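Long-range contact in endoglucanase (Clostridium thermocellum, PDB 2C4X), which probably degrades cellulose as part of a multidomain cellulosomal enzyme, represented here by its C-terminal PKD domain and its CBM44 carbohydrate-binding module: residues A[12-17]-A[87-92]. The protein carries 1 engineered substitution. Numbering follows the deposited sequence.
Sequences AIFTFS and FTATIK
Ile13 and Phe87 face each other with their CA atoms 5.5 Å apart, and from there 12-17 and 87-92 run the same way, 15° apart, spreading to 8.6 Å between the CA atoms of Phe16 and Ile91. No hydrogen bond joins them; the contact is mostly apolar packing of strand 15-17 and the loop leading into it against strand 84-93. Phe87 fills the close end. Its CG stands anti to the backbone N (chi1 -175°), which lays the ring beneath 12-17: Ile13 covers one face with CA and CG1, the latter 4.0 Å from the ring centroid, while CB of Phe87 sits 3.3 Å from Ala12 O. An edge of the same ring is turned to the face of Phe14 in an offset edge-to-face pair, planes at 80°. Phe14 in turn brings CE1 to 3.5 Å from Phe87 O, which lies at its ring edge, and rests CZ against Ala89 CB. The backbone N of Phe14 is buried here without a partner. Where the two backbones have parted, the Phe16 ring spans the wider spacing: Ile91 CD1 lies over its face, 3.9 Å from the centroid, and Thr90 O meets its rim near CZ. This closes one edge of the PKD beta-sandwich, with Phe14 and Ile91 buried. Trp46 packs edge-to-face with Phe14, Val27 touches both Phe16 and Ile91, and strand 15-17 pairs with 27-30 in one sheet while 84-93 pairs with 69-79 in the other.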
loop_
_atom_site.group_PDB
_atom_site.type_symbol
_atom_site.label_atom_id
_atom_site.label_comp_id
_atom_site.label_asym_id
_atom_site.label_seq_id
_atom_site.Cartn_x
_atom_site.Cartn_y
_atom_site.Cartn_z
ATOM N N ALA A 12 14.610 21.404 18.306
ATOM C CA ALA A 12 13.269 21.158 17.808
ATOM C C ALA A 12 13.106 19.674 17.479
ATOM O O ALA A 12 13.937 19.061 16.791
ATOM C CB ALA A 12 12.994 22.009 16.576
ATOM N N ILE A 13 12.034 19.090 17.989
ATOM C CA ILE A 13 11.733 17.685 17.712
ATOM C C ILE A 13 10.257 17.474 18.008
ATOM O O ILE A 13 9.686 18.143 18.874
ATOM C CB ILE A 13 12.599 16.708 18.569
ATOM C CG1 ILE A 13 12.478 15.267 18.033
ATOM C CG2 ILE A 13 12.207 16.801 20.048
ATOM C CD1 ILE A 13 13.516 14.286 18.559
ATOM N N PHE A 14 9.641 16.560 17.274
ATOM C CA PHE A 14 8.287 16.148 17.599
ATOM C C PHE A 14 8.023 14.713 17.214
ATOM O O PHE A 14 8.733 14.146 16.381
ATOM C CB PHE A 14 7.244 17.094 16.973
ATOM C CG PHE A 14 7.139 16.996 15.470
ATOM C CD1 PHE A 14 7.902 17.827 14.648
ATOM C CD2 PHE A 14 6.258 16.092 14.880
ATOM C CE1 PHE A 14 7.794 17.747 13.252
ATOM C CE2 PHE A 14 6.150 15.999 13.491
ATOM C CZ PHE A 14 6.916 16.826 12.677
ATOM N N THR A 15 7.007 14.136 17.859
ATOM C CA THR A 15 6.418 12.866 17.460
ATOM C C THR A 15 4.918 13.110 17.215
ATOM O O THR A 15 4.397 14.188 17.529
ATOM C CB THR A 15 6.599 11.771 18.541
ATOM O OG1 THR A 15 5.949 12.183 19.749
ATOM C CG2 THR A 15 8.078 11.512 18.830
ATOM N N PHE A 16 4.228 12.126 16.642
ATOM C CA PHE A 16 2.784 12.245 16.456
ATOM C C PHE A 16 2.091 10.909 16.679
ATOM O O PHE A 16 2.715 9.852 16.600
ATOM C CB PHE A 16 2.412 12.849 15.084
ATOM C CG PHE A 16 2.976 12.094 13.908
ATOM C CD1 PHE A 16 2.356 10.930 13.437
ATOM C CD2 PHE A 16 4.124 12.547 13.271
ATOM C CE1 PHE A 16 2.878 10.229 12.359
ATOM C CE2 PHE A 16 4.667 11.842 12.187
ATOM C CZ PHE A 16 4.035 10.680 11.730
ATOM N N SER A 17 0.797 10.986 16.972
ATOM C CA SER A 17 -0.042 9.825 17.217
ATOM C C SER A 17 -1.454 10.133 16.696
ATOM O O SER A 17 -1.945 11.245 16.913
ATOM C CB SER A 17 -0.086 9.550 18.720
ATOM O OG SER A 17 -0.633 8.271 18.956
ATOM N N PHE A 87 12.553 20.987 12.663
ATOM C CA PHE A 87 12.530 19.529 12.566
ATOM C C PHE A 87 11.378 19.199 11.622
ATOM O O PHE A 87 10.260 19.695 11.811
ATOM C CB PHE A 87 12.267 18.910 13.952
ATOM C CG PHE A 87 12.350 17.388 13.996
ATOM C CD1 PHE A 87 11.197 16.603 13.853
ATOM C CD2 PHE A 87 13.563 16.746 14.241
ATOM C CE1 PHE A 87 11.275 15.198 13.919
ATOM C CE2 PHE A 87 13.637 15.350 14.323
ATOM C CZ PHE A 87 12.492 14.581 14.159
ATOM N N THR A 88 11.649 18.382 10.614
ATOM C CA THR A 88 10.640 17.998 9.624
ATOM C C THR A 88 10.469 16.485 9.615
ATOM O O THR A 88 11.453 15.739 9.589
ATOM C CB THR A 88 11.020 18.508 8.191
ATOM O OG1 THR A 88 11.141 19.935 8.218
ATOM C CG2 THR A 88 9.969 18.131 7.153
ATOM N N ALA A 89 9.220 16.031 9.666
ATOM C CA ALA A 89 8.936 14.607 9.542
ATOM C C ALA A 89 7.759 14.426 8.593
ATOM O O ALA A 89 7.033 15.384 8.296
ATOM C CB ALA A 89 8.643 13.978 10.914
ATOM N N THR A 90 7.574 13.196 8.127
ATOM C CA THR A 90 6.546 12.877 7.153
ATOM C C THR A 90 5.396 12.117 7.819
ATOM O O THR A 90 5.624 11.252 8.665
ATOM C CB THR A 90 7.162 12.043 5.983
ATOM O OG1 THR A 90 7.891 12.919 5.114
ATOM C CG2 THR A 90 6.095 11.350 5.176
ATOM N N ILE A 91 4.168 12.451 7.437
ATOM C CA ILE A 91 2.997 11.701 7.880
ATOM C C ILE A 91 2.177 11.244 6.667
ATOM O O ILE A 91 1.894 12.038 5.752
ATOM C CB ILE A 91 2.128 12.538 8.894
ATOM C CG1 ILE A 91 1.041 11.672 9.559
ATOM C CG2 ILE A 91 1.524 13.801 8.229
ATOM C CD1 ILE A 91 0.333 12.392 10.722
ATOM N N LYS A 92 1.806 9.966 6.664
ATOM C CA LYS A 92 0.943 9.423 5.627
ATOM C C LYS A 92 -0.491 9.277 6.129
ATOM O O LYS A 92 -0.744 8.697 7.187
ATOM C CB LYS A 92 1.486 8.089 5.091
ATOM C CG LYS A 92 0.661 7.531 3.937
ATOM C CD LYS A 92 1.198 6.200 3.408
ATOM C CE LYS A 92 0.086 5.448 2.680
ATOM N NZ LYS A 92 0.601 4.262 1.946
#